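Local coordinates for protein catechol 1,2-dioxygenase (Acinetobacter sp., PDB 1DMH) that catalyses the iron(III)-dependent intradiol cleavage of catechol by molecular oxygen to cis,cis-muconate, an early step of the beta-ketoadipate pathway, as a homodimer, at residues 28-31 and 32-36; 43-47 and 48-52; 277-280 and 281-285. All blocks are in the same frame, centred on the assembly; numbering follows the deposited sequence.

Contact 1 of 3, residues 28-31 and 32-36; sequences PRVK and QIIHR. With LIO ([1-pentadecanoyl-2-decanoyl-glycerol-3-yl]phosphonyl choline), chain G.
Arg-29 reaches Gln-32 and Ile-33 because its chain leaves the backbone with CG opposite the main-chain N (chi1 176°) and then bends at chi2 (59°), which swings the guanidinium along the helix in the direction of the following turn. Gln-32 answers with a fully extended chain, its CG also opposite its own N, and carries its amide out to meet that group. The result is a hydrogen bond from Arg-29 NH1 to Gln-32 OE1 of 2.8 Å. The acceptor lies at the edge of the guanidinium, close to its plane, whereas the amide plane is turned 74° away from it and the donor comes in tilted from the carbonyl plane. Over one face of the same guanidinium sits the end of Ile-33, with CD1 3.7 Å from Arg-29 NE. On the adjoining face of the helix Val-30 and Ile-34, a turn apart, run alongside each other in one direction, Val-30 CG1 being 4.0 Å from Ile-34 CG1. Both isoleucines then continue to acyl-chain carbons of the phospholipid. Ile-33 CD1 stands 3.7 Å from lipid C14. Ile-34 CD1 is 4.0 Å from lipid C37. Four backbone bonds, from Gln-32, Ile-33, Ile-34 and His-35 back to residues 28-31, hold the first two turns in regular helix. Arg-29 NH2 turns to the second subunit, where it forms a salt bridge with Glu-54. The chemistry thus divides: methyl groups bind lipid tails within the helical zipper, while Arg-29, steadied by a glutamine, helps tie the two subunits together, alongside Arg-36.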
ATOM      1  N   PRO A  28      14.091  -3.877 -16.487  1.00 19.93           N
ATOM      2  CA  PRO A  28      14.862  -2.643 -16.328  1.00 19.40           C
ATOM      3  C   PRO A  28      14.031  -1.410 -15.994  1.00 18.76           C
ATOM      4  O   PRO A  28      14.476  -0.531 -15.246  1.00 18.79           O
ATOM      5  CB  PRO A  28      15.598  -2.531 -17.668  1.00 20.11           C
ATOM      6  CG  PRO A  28      14.697  -3.336 -18.612  1.00 21.20           C
ATOM      7  CD  PRO A  28      14.450  -4.531 -17.754  1.00 20.02           C
ATOM      8  N   ARG A  29      12.827  -1.342 -16.547  1.00 17.05           N
ATOM      9  CA  ARG A  29      11.953  -0.207 -16.277  1.00 16.79           C
ATOM     10  C   ARG A  29      11.501  -0.242 -14.818  1.00 16.56           C
ATOM     11  O   ARG A  29      11.497   0.784 -14.126  1.00 15.52           O
ATOM     12  CB  ARG A  29      10.721  -0.237 -17.197  1.00 16.25           C
ATOM     13  CG  ARG A  29       9.682   0.867 -16.937  1.00 14.46           C
ATOM     14  CD  ARG A  29      10.243   2.271 -17.084  1.00 14.62           C
ATOM     15  NE  ARG A  29       9.165   3.260 -17.059  1.00 14.70           N
ATOM     16  CZ  ARG A  29       9.341   4.581 -17.033  1.00 14.56           C
ATOM     17  NH1 ARG A  29      10.571   5.076 -17.024  1.00 14.05           N
ATOM     18  NH2 ARG A  29       8.284   5.408 -17.044  1.00 14.68           N
ATOM     19  N   VAL A  30      11.097  -1.418 -14.356  1.00 15.47           N
ATOM     20  CA  VAL A  30      10.665  -1.529 -12.979  1.00 16.40           C
ATOM     21  C   VAL A  30      11.862  -1.213 -12.060  1.00 16.36           C
ATOM     22  O   VAL A  30      11.715  -0.479 -11.078  1.00 17.01           O
ATOM     23  CB  VAL A  30      10.084  -2.939 -12.696  1.00 16.04           C
ATOM     24  CG1 VAL A  30       9.748  -3.102 -11.219  1.00 14.00           C
ATOM     25  CG2 VAL A  30       8.826  -3.144 -13.544  1.00 15.43           C
ATOM     26  N   LYS A  31      13.046  -1.729 -12.381  1.00 15.57           N
ATOM     27  CA  LYS A  31      14.213  -1.464 -11.544  1.00 15.70           C
ATOM     28  C   LYS A  31      14.525   0.037 -11.476  1.00 15.83           C
ATOM     29  O   LYS A  31      14.900   0.575 -10.434  1.00 15.50           O
ATOM     30  CB  LYS A  31      15.428  -2.215 -12.086  1.00 16.44           C
ATOM     31  CG  LYS A  31      15.292  -3.743 -12.115  1.00 16.91           C
ATOM     32  CD  LYS A  31      16.593  -4.321 -12.651  1.00 17.65           C
ATOM     33  CE  LYS A  31      16.584  -5.824 -12.726  1.00 17.44           C
ATOM     34  NZ  LYS A  31      17.903  -6.260 -13.266  1.00 17.68           N
ATOM     35  N   GLN A  32      14.363   0.711 -12.606  1.00 15.81           N
ATOM     36  CA  GLN A  32      14.609   2.142 -12.691  1.00 16.33           C
ATOM     37  C   GLN A  32      13.682   2.905 -11.754  1.00 14.99           C
ATOM     38  O   GLN A  32      14.115   3.799 -11.030  1.00 14.38           O
ATOM     39  CB  GLN A  32      14.369   2.600 -14.121  1.00 18.20           C
ATOM     40  CG  GLN A  32      14.445   4.077 -14.322  1.00 22.79           C
ATOM     41  CD  GLN A  32      14.233   4.461 -15.793  1.00 25.57           C
ATOM     42  OE1 GLN A  32      13.145   4.256 -16.367  1.00 25.27           O
ATOM     43  NE2 GLN A  32      15.290   5.001 -16.419  1.00 27.19           N
ATOM     44  N   ILE A  33      12.404   2.551 -11.781  1.00 13.21           N
ATOM     45  CA  ILE A  33      11.421   3.230 -10.939  1.00 13.08           C
ATOM     46  C   ILE A  33      11.659   2.901  -9.455  1.00 12.85           C
ATOM     47  O   ILE A  33      11.703   3.801  -8.609  1.00 11.37           O
ATOM     48  CB  ILE A  33       9.970   2.859 -11.386  1.00 13.38           C
ATOM     49  CG1 ILE A  33       9.733   3.406 -12.810  1.00 13.39           C
ATOM     50  CG2 ILE A  33       8.903   3.425 -10.375  1.00 13.28           C
ATOM     51  CD1 ILE A  33       8.466   2.867 -13.462  1.00 13.22           C
ATOM     52  N   ILE A  34      11.843   1.620  -9.147  1.00 13.48           N
ATOM     53  CA  ILE A  34      12.088   1.198  -7.769  1.00 14.06           C
ATOM     54  C   ILE A  34      13.326   1.874  -7.190  1.00 14.12           C
ATOM     55  O   ILE A  34      13.287   2.370  -6.056  1.00 14.78           O
ATOM     56  CB  ILE A  34      12.263  -0.322  -7.677  1.00 15.82           C
ATOM     57  CG1 ILE A  34      10.950  -1.013  -8.044  1.00 16.51           C
ATOM     58  CG2 ILE A  34      12.674  -0.715  -6.257  1.00 17.31           C
ATOM     59  CD1 ILE A  34       9.808  -0.650  -7.129  1.00 17.27           C
ATOM     60  N   HIS A  35      14.424   1.913  -7.947  1.00 13.14           N
ATOM     61  CA  HIS A  35      15.621   2.561  -7.434  1.00 12.80           C
ATOM     62  C   HIS A  35      15.344   4.020  -7.058  1.00 12.76           C
ATOM     63  O   HIS A  35      15.749   4.478  -5.998  1.00 12.59           O
ATOM     64  CB  HIS A  35      16.760   2.487  -8.446  1.00 14.12           C
ATOM     65  CG  HIS A  35      18.042   3.061  -7.932  1.00 16.66           C
ATOM     66  ND1 HIS A  35      18.534   4.280  -8.348  1.00 17.99           N
ATOM     67  CD2 HIS A  35      18.873   2.634  -6.952  1.00 16.89           C
ATOM     68  CE1 HIS A  35      19.609   4.582  -7.644  1.00 18.26           C
ATOM     69  NE2 HIS A  35      19.837   3.601  -6.791  1.00 18.82           N
ATOM     70  N   ARG A  36      14.629   4.747  -7.903  1.00 11.69           N
ATOM     71  CA  ARG A  36      14.328   6.144  -7.600  1.00 12.08           C
ATOM     72  C   ARG A  36      13.405   6.300  -6.396  1.00 12.10           C
ATOM     73  O   ARG A  36      13.660   7.116  -5.515  1.00 11.22           O
ATOM     74  CB  ARG A  36      13.697   6.817  -8.825  1.00 12.95           C
ATOM     75  CG  ARG A  36      13.126   8.208  -8.585  1.00 11.39           C
ATOM     76  CD  ARG A  36      14.154   9.185  -8.080  1.00 11.71           C
ATOM     77  NE  ARG A  36      13.585  10.529  -8.053  1.00 13.03           N
ATOM     78  CZ  ARG A  36      13.543  11.337  -9.112  1.00 13.44           C
ATOM     79  NH1 ARG A  36      14.057  10.946 -10.281  1.00 13.11           N
ATOM     80  NH2 ARG A  36      12.924  12.503  -9.027  1.00 13.47           N
TER
HETATM   81  C1  LIO G 999       3.903  -5.169 -14.746  0.50 36.85           C
HETATM   82  C2  LIO G 999       4.501  -4.708 -13.585  0.50 33.93           C
HETATM   83  C3  LIO G 999       4.756  -3.354 -13.735  0.50 32.81           C
HETATM   84  C4  LIO G 999       2.687  -5.897 -18.853  0.50 45.82           C
HETATM   85  C5  LIO G 999       2.523  -7.103 -19.810  0.50 46.29           C
HETATM   86  C6  LIO G 999       1.065  -5.865 -21.372  0.50 46.56           C
HETATM   87  C7  LIO G 999       2.154  -7.892 -22.080  0.50 46.43           C
HETATM   88  C8  LIO G 999       3.452  -5.914 -21.756  0.50 46.46           C
HETATM   89  C11 LIO G 999       4.738  -1.167 -14.800  0.50 28.23           C
HETATM   90  C12 LIO G 999       5.341  -0.688 -13.451  0.50 25.87           C
HETATM   91  C13 LIO G 999       4.918   0.754 -13.169  0.50 23.03           C
HETATM   92  C14 LIO G 999       5.503   1.249 -11.849  0.50 20.43           C
HETATM   93  C15 LIO G 999       4.428   2.067 -11.148  0.50 19.27           C
HETATM   94  C16 LIO G 999       5.032   3.219 -10.364  0.50 18.40           C
HETATM   95  C17 LIO G 999       3.882   3.980  -9.706  0.50 18.94           C
HETATM   96  C18 LIO G 999       4.409   4.954  -8.655  0.50 18.75           C
HETATM   97  C19 LIO G 999       3.835   4.574  -7.292  0.50 18.94           C
HETATM   98  C20 LIO G 999       2.745   5.564  -6.906  0.50 18.37           C
HETATM   99  C21 LIO G 999       1.968   5.012  -5.711  0.50 17.53           C
HETATM  100  C22 LIO G 999       0.943   6.057  -5.251  0.50 17.01           C
HETATM  101  C23 LIO G 999      -0.049   5.390  -4.307  0.50 15.77           C
HETATM  102  C24 LIO G 999      -1.074   6.402  -3.833  0.50 15.11           C
HETATM  103  C25 LIO G 999      -2.265   5.653  -3.260  0.50 14.04           C
HETATM  104  C31 LIO G 999       4.114  -4.759 -10.942  0.50 30.32           C
HETATM  105  C32 LIO G 999       5.288  -3.863 -10.525  0.50 28.67           C
HETATM  106  C33 LIO G 999       4.725  -2.550  -9.952  0.50 25.65           C
HETATM  107  C34 LIO G 999       5.062  -2.432  -8.466  0.50 23.60           C
HETATM  108  C35 LIO G 999       5.500  -1.005  -8.165  0.50 22.11           C
HETATM  109  C36 LIO G 999       5.055  -0.612  -6.763  0.50 21.67           C
HETATM  110  C37 LIO G 999       6.071   0.367  -6.175  0.50 21.56           C
HETATM  111  C38 LIO G 999       5.651   0.783  -4.760  0.50 21.93           C
HETATM  112  C39 LIO G 999       6.320  -0.134  -3.723  0.50 21.64           C
HETATM  113  C40 LIO G 999       6.672   0.676  -2.469  0.50 21.68           C
HETATM  114  N   LIO G 999       2.297  -6.686 -21.243  0.50 46.61           N
HETATM  115  O2  LIO G 999       3.772  -5.114 -12.340  0.50 32.13           O
HETATM  116  O3  LIO G 999       4.432  -2.603 -14.932  0.50 30.17           O
HETATM  117  O11 LIO G 999       4.515  -0.392 -15.732  0.50 29.94           O
HETATM  118  O31 LIO G 999       3.393  -5.207 -10.046  0.50 31.57           O
HETATM  119  O1P LIO G 999       5.219  -5.165 -17.318  0.50 44.28           O
HETATM  120  O2P LIO G 999       4.853  -7.599 -17.441  0.50 44.01           O
HETATM  121  O3P LIO G 999       4.291  -6.428 -15.351  0.50 41.49           O
HETATM  122  O4P LIO G 999       2.916  -6.073 -17.416  0.50 44.87           O
HETATM  123  P   LIO G 999       4.318  -6.303 -16.876  0.50 44.37           P

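Contact 2 of 3, residues 43-47 and 48-52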
ATOM      1  N   LYS A  43      16.031   8.803   1.699  1.00 12.17           N
ATOM      2  CA  LYS A  43      16.461  10.158   1.991  1.00 12.20           C
ATOM      3  C   LYS A  43      15.403  10.886   2.826  1.00 12.11           C
ATOM      4  O   LYS A  43      15.761  11.617   3.743  1.00 12.49           O
ATOM      5  CB  LYS A  43      16.740  10.922   0.694  1.00 14.55           C
ATOM      6  CG  LYS A  43      17.346  12.283   0.913  1.00 17.02           C
ATOM      7  CD  LYS A  43      17.692  12.906  -0.414  1.00 22.40           C
ATOM      8  CE  LYS A  43      18.488  14.210  -0.253  1.00 25.53           C
ATOM      9  NZ  LYS A  43      17.697  15.274   0.449  1.00 27.83           N
ATOM     10  N   ALA A  44      14.110  10.686   2.536  1.00 11.20           N
ATOM     11  CA  ALA A  44      13.040  11.353   3.301  1.00 10.80           C
ATOM     12  C   ALA A  44      13.071  10.889   4.776  1.00 11.54           C
ATOM     13  O   ALA A  44      12.871  11.680   5.699  1.00 10.97           O
ATOM     14  CB  ALA A  44      11.641  11.085   2.655  1.00  9.60           C
ATOM     15  N   ILE A  45      13.321   9.606   4.999  1.00 11.26           N
ATOM     16  CA  ILE A  45      13.424   9.086   6.364  1.00 11.58           C
ATOM     17  C   ILE A  45      14.569   9.819   7.086  1.00 13.14           C
ATOM     18  O   ILE A  45      14.457  10.162   8.262  1.00 13.16           O
ATOM     19  CB  ILE A  45      13.725   7.561   6.355  1.00 11.85           C
ATOM     20  CG1 ILE A  45      12.459   6.804   5.947  1.00 10.84           C
ATOM     21  CG2 ILE A  45      14.294   7.125   7.710  1.00 11.60           C
ATOM     22  CD1 ILE A  45      12.669   5.337   5.636  1.00 11.38           C
ATOM     23  N   GLU A  46      15.674  10.069   6.390  1.00 13.12           N
ATOM     24  CA  GLU A  46      16.775  10.771   7.031  1.00 14.37           C
ATOM     25  C   GLU A  46      16.450  12.251   7.258  1.00 14.48           C
ATOM     26  O   GLU A  46      16.570  12.736   8.378  1.00 14.07           O
ATOM     27  CB  GLU A  46      18.066  10.637   6.217  1.00 14.87           C
ATOM     28  CG  GLU A  46      19.234  11.385   6.843  1.00 16.28           C
ATOM     29  CD  GLU A  46      20.545  10.994   6.226  1.00 16.66           C
ATOM     30  OE1 GLU A  46      20.975   9.846   6.430  1.00 17.15           O
ATOM     31  OE2 GLU A  46      21.138  11.832   5.520  1.00 18.63           O
ATOM     32  N   ASP A  47      16.025  12.971   6.217  1.00 15.15           N
ATOM     33  CA  ASP A  47      15.720  14.398   6.375  1.00 15.47           C
ATOM     34  C   ASP A  47      14.661  14.698   7.429  1.00 15.90           C
ATOM     35  O   ASP A  47      14.805  15.650   8.205  1.00 15.41           O
ATOM     36  CB  ASP A  47      15.273  15.047   5.052  1.00 15.20           C
ATOM     37  CG  ASP A  47      16.348  15.033   4.000  1.00 16.07           C
ATOM     38  OD1 ASP A  47      17.529  14.830   4.330  1.00 17.66           O
ATOM     39  OD2 ASP A  47      16.027  15.255   2.829  1.00 16.95           O
ATOM     40  N   LEU A  48      13.599  13.896   7.460  1.00 15.29           N
ATOM     41  CA  LEU A  48      12.518  14.130   8.401  1.00 15.10           C
ATOM     42  C   LEU A  48      12.694  13.401   9.715  1.00 14.61           C
ATOM     43  O   LEU A  48      11.859  13.529  10.604  1.00 14.16           O
ATOM     44  CB  LEU A  48      11.187  13.748   7.770  1.00 16.31           C
ATOM     45  CG  LEU A  48      10.834  14.630   6.567  1.00 18.85           C
ATOM     46  CD1 LEU A  48       9.571  14.111   5.924  1.00 20.44           C
ATOM     47  CD2 LEU A  48      10.658  16.077   7.014  1.00 19.72           C
ATOM     48  N   ASN A  49      13.799  12.671   9.840  1.00 14.25           N
ATOM     49  CA  ASN A  49      14.107  11.895  11.047  1.00 14.50           C
ATOM     50  C   ASN A  49      12.905  11.030  11.435  1.00 13.42           C
ATOM     51  O   ASN A  49      12.419  11.079  12.562  1.00 12.90           O
ATOM     52  CB  ASN A  49      14.482  12.821  12.219  1.00 16.04           C
ATOM     53  CG  ASN A  49      15.145  12.072  13.365  1.00 18.66           C
ATOM     54  OD1 ASN A  49      15.245  12.583  14.489  1.00 21.16           O
ATOM     55  ND2 ASN A  49      15.620  10.865  13.087  1.00 18.02           N
ATOM     56  N   ILE A  50      12.417  10.254  10.475  1.00 13.16           N
ATOM     57  CA  ILE A  50      11.281   9.378  10.700  1.00 13.33           C
ATOM     58  C   ILE A  50      11.806   8.247  11.568  1.00 13.47           C
ATOM     59  O   ILE A  50      12.817   7.624  11.238  1.00 14.68           O
ATOM     60  CB  ILE A  50      10.719   8.853   9.348  1.00 13.81           C
ATOM     61  CG1 ILE A  50      10.069  10.020   8.563  1.00 13.88           C
ATOM     62  CG2 ILE A  50       9.702   7.765   9.600  1.00 13.33           C
ATOM     63  CD1 ILE A  50       9.686   9.682   7.097  1.00 13.90           C
ATOM     64  N   THR A  51      11.144   8.015  12.697  1.00 13.03           N
ATOM     65  CA  THR A  51      11.551   6.979  13.640  1.00 12.85           C
ATOM     66  C   THR A  51      10.996   5.611  13.221  1.00 13.00           C
ATOM     67  O   THR A  51      10.098   5.524  12.376  1.00 12.45           O
ATOM     68  CB  THR A  51      11.007   7.271  15.037  1.00 12.11           C
ATOM     69  OG1 THR A  51       9.578   7.133  15.012  1.00 13.74           O
ATOM     70  CG2 THR A  51      11.335   8.690  15.464  1.00 11.77           C
ATOM     71  N   SER A  52      11.502   4.541  13.834  1.00 12.85           N
ATOM     72  CA  SER A  52      10.993   3.220  13.494  1.00 12.92           C
ATOM     73  C   SER A  52       9.538   3.117  13.854  1.00 12.78           C
ATOM     74  O   SER A  52       8.787   2.457  13.155  1.00 11.87           O
ATOM     75  CB  SER A  52      11.773   2.109  14.208  1.00 14.21           C
ATOM     76  OG  SER A  52      13.083   2.010  13.671  1.00 16.87           O
TER
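Helix 28-47 ends here in a Schellman motif: Asn-49 takes a positive phi of 50°, and Ile-50 N reaches back five residues to Ile-45 O at 3.0 Å, in the carbonyl plane and on a lone pair. Just before it, Leu-48 N bonds to Ala-44 O at 2.9 Å, while Asn-49 N approaches Glu-46 O from above the carbonyl plane, at 3.1 Å. The reversal brings Ile-50 back over the last turn. Its CG1 lies opposite its own carbonyl carbon (chi1 -68°), so that the branch ending in CD1 runs over the backbone of Ile-45, 3.9 Å from Ile-45 CA. The two isoleucine side chains run nearly perpendicular, and Ile-50 CD1 is 4.2 Å from Ile-45 CG1. This is the apolar contact that commonly accompanies a Schellman ending, between the residue after the positive-phi position and one in the final turn. Leu-48 packs its CB against Ala-44 O, at 3.4 Å. On another side of the turn Lys-43 NZ grips Asp-47 OD2 at 2.9 Å, a salt bridge one helical turn long that uses the syn lone pair of the carboxylate. That oxygen also meets Arg-36 of the second subunit, so two cations share it. Thr-51 then caps the start of helix 52-67, which makes the segment a short connection between helices 28-47 and 52-67. Glu-46 meanwhile binds the backbone N-H groups of Ile-5 and Phe-6 near the N terminus, and Leu-48 packs against Arg-36 of the second subunit.

Contact 3 of 3, residues 277-280 and 281-285; sequences NDVE and GPFAE
Apolar contact is led by Val-279 and Phe-283, whose side chains meet almost at right angles. The methyl CG2 of Val-279 comes to 3.5 Å from Phe-283 CD1, approaching the ring obliquely. Phe-283 is set for this by chi1 of 68°, which tucks the ring between its own N and carbonyl carbon and turns it back toward the loop it follows. The same methyl also makes a van der Waals contact with a backbone oxygen, 3.4 Å from Gly-281 O. That carbonyl oxygen itself lies at the ring edge, in its plane. Polar-to-aromatic contact comes from Asn-277, the first residue beyond helix 271-276. Its amide nitrogen ND2 stands 3.3 Å from Phe-283 CZ, again obliquely, with the amide plane 58° from that of the ring. The amide is held from outside the pair, since ND2 bonds to Ala-273 O and OD1 accepts from Arg-191. Backbone conformation supplies the rest: Asp-278, with positive phi, closes the helix in a Schellman motif, and the loop then runs through Gly-281 into strand 283-291. There Phe-283 stacks on His-268 and packs against Thr-133 and Ile-135 of strand 133-141. With ND2 and OD1 both bonded elsewhere, the Asn-277 amide is fixed in its place beside the ring, and a buried phenylalanine joins the helix end to the beta sheet of the catalytic domain.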
ATOM      1  N   ASN A 277     -42.612  15.555 -21.345  1.00 42.53           N
ATOM      2  CA  ASN A 277     -41.477  14.642 -21.164  1.00 42.81           C
ATOM      3  C   ASN A 277     -41.980  13.312 -20.633  1.00 42.84           C
ATOM      4  O   ASN A 277     -41.205  12.439 -20.268  1.00 42.51           O
ATOM      5  CB  ASN A 277     -40.490  15.249 -20.163  1.00 42.71           C
ATOM      6  CG  ASN A 277     -39.809  16.488 -20.704  1.00 42.59           C
ATOM      7  OD1 ASN A 277     -38.863  16.388 -21.479  1.00 42.63           O
ATOM      8  ND2 ASN A 277     -40.308  17.666 -20.322  1.00 41.98           N
ATOM      9  N   ASP A 278     -43.300  13.183 -20.618  1.00 43.50           N
ATOM     10  CA  ASP A 278     -43.995  12.010 -20.119  1.00 43.90           C
ATOM     11  C   ASP A 278     -43.389  11.360 -18.879  1.00 42.46           C
ATOM     12  O   ASP A 278     -42.929  10.226 -18.903  1.00 42.63           O
ATOM     13  CB  ASP A 278     -44.229  10.976 -21.245  1.00 46.80           C
ATOM     14  CG  ASP A 278     -42.983  10.697 -22.075  1.00 49.77           C
ATOM     15  OD1 ASP A 278     -42.429  11.654 -22.667  1.00 51.46           O
ATOM     16  OD2 ASP A 278     -42.564   9.512 -22.154  1.00 51.75           O
ATOM     17  N   VAL A 279     -43.392  12.109 -17.787  1.00 40.55           N
ATOM     18  CA  VAL A 279     -42.923  11.598 -16.512  1.00 38.82           C
ATOM     19  C   VAL A 279     -44.157  11.632 -15.623  1.00 38.22           C
ATOM     20  O   VAL A 279     -45.216  12.099 -16.051  1.00 38.07           O
ATOM     21  CB  VAL A 279     -41.761  12.446 -15.911  1.00 38.20           C
ATOM     22  CG1 VAL A 279     -40.509  12.261 -16.751  1.00 36.53           C
ATOM     23  CG2 VAL A 279     -42.145  13.911 -15.846  1.00 37.24           C
ATOM     24  N   GLU A 280     -44.026  11.159 -14.390  1.00 37.63           N
ATOM     25  CA  GLU A 280     -45.165  11.074 -13.475  1.00 36.87           C
ATOM     26  C   GLU A 280     -45.300  12.179 -12.435  1.00 35.26           C
ATOM     27  O   GLU A 280     -46.149  12.088 -11.548  1.00 35.49           O
ATOM     28  CB  GLU A 280     -45.125   9.720 -12.746  1.00 38.67           C
ATOM     29  CG  GLU A 280     -44.982   8.468 -13.666  1.00 41.61           C
ATOM     30  CD  GLU A 280     -43.588   8.334 -14.343  1.00 43.19           C
ATOM     31  OE1 GLU A 280     -42.566   8.357 -13.604  1.00 43.38           O
ATOM     32  OE2 GLU A 280     -43.525   8.188 -15.598  1.00 43.07           O
ATOM     33  N   GLY A 281     -44.470  13.212 -12.525  1.00 33.10           N
ATOM     34  CA  GLY A 281     -44.537  14.292 -11.556  1.00 30.64           C
ATOM     35  C   GLY A 281     -43.381  15.240 -11.767  1.00 28.84           C
ATOM     36  O   GLY A 281     -42.692  15.114 -12.761  1.00 27.99           O
ATOM     37  N   PRO A 282     -43.143  16.203 -10.864  1.00 27.99           N
ATOM     38  CA  PRO A 282     -42.035  17.149 -11.014  1.00 26.64           C
ATOM     39  C   PRO A 282     -40.693  16.438 -11.240  1.00 25.39           C
ATOM     40  O   PRO A 282     -40.445  15.355 -10.694  1.00 25.17           O
ATOM     41  CB  PRO A 282     -42.095  17.951  -9.707  1.00 27.11           C
ATOM     42  CG  PRO A 282     -42.775  16.979  -8.738  1.00 28.32           C
ATOM     43  CD  PRO A 282     -43.889  16.502  -9.632  1.00 27.90           C
ATOM     44  N   PHE A 283     -39.836  17.046 -12.051  1.00 23.07           N
ATOM     45  CA  PHE A 283     -38.550  16.439 -12.370  1.00 22.31           C
ATOM     46  C   PHE A 283     -37.510  17.528 -12.609  1.00 22.17           C
ATOM     47  O   PHE A 283     -37.854  18.711 -12.765  1.00 22.11           O
ATOM     48  CB  PHE A 283     -38.698  15.565 -13.633  1.00 21.31           C
ATOM     49  CG  PHE A 283     -38.967  16.355 -14.887  1.00 20.70           C
ATOM     50  CD1 PHE A 283     -40.253  16.790 -15.192  1.00 21.13           C
ATOM     51  CD2 PHE A 283     -37.926  16.729 -15.731  1.00 21.12           C
ATOM     52  CE1 PHE A 283     -40.506  17.593 -16.318  1.00 20.66           C
ATOM     53  CE2 PHE A 283     -38.162  17.526 -16.858  1.00 20.97           C
ATOM     54  CZ  PHE A 283     -39.461  17.961 -17.150  1.00 21.45           C
ATOM     55  N   ALA A 284     -36.238  17.127 -12.631  1.00 20.80           N
ATOM     56  CA  ALA A 284     -35.145  18.053 -12.896  1.00 19.56           C
ATOM     57  C   ALA A 284     -34.631  17.791 -14.332  1.00 19.36           C
ATOM     58  O   ALA A 284     -34.704  16.666 -14.851  1.00 17.76           O
ATOM     59  CB  ALA A 284     -34.031  17.833 -11.886  1.00 18.22           C
ATOM     60  N   GLU A 285     -34.141  18.839 -14.984  1.00 19.31           N
ATOM     61  CA  GLU A 285     -33.586  18.693 -16.325  1.00 19.88           C
ATOM     62  C   GLU A 285     -32.183  19.313 -16.403  1.00 19.67           C
ATOM     63  O   GLU A 285     -31.953  20.426 -15.898  1.00 18.85           O
ATOM     64  CB  GLU A 285     -34.489  19.347 -17.380  1.00 20.86           C
ATOM     65  CG  GLU A 285     -33.895  19.339 -18.789  1.00 23.26           C
ATOM     66  CD  GLU A 285     -34.784  20.024 -19.804  1.00 26.18           C
ATOM     67  OE1 GLU A 285     -35.340  21.097 -19.482  1.00 28.06           O
ATOM     68  OE2 GLU A 285     -34.916  19.513 -20.936  1.00 26.86           O
TER

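Along the chain the three contacts come one after another, each spanning a local turn. Contacts 1 and 2 share helix 28-47, one near its start and the other at its end, with centres about 22 Å apart and nearest atoms about 8 Å apart. Both touch the second subunit, and they belong to the N-terminal helical zipper that forms the dimer axis. Contact 3 belongs to the dioxygenase domain, across the subunit's centre, with its centre about 56 Å and about 59 Å from those of contacts 1 and 2. It joins helix 271-276 to strand 283-291 of the mixed sheet. The set thus samples both ends of the subunit: lipid-binding dimer linker and a surface loop of the catalytic part.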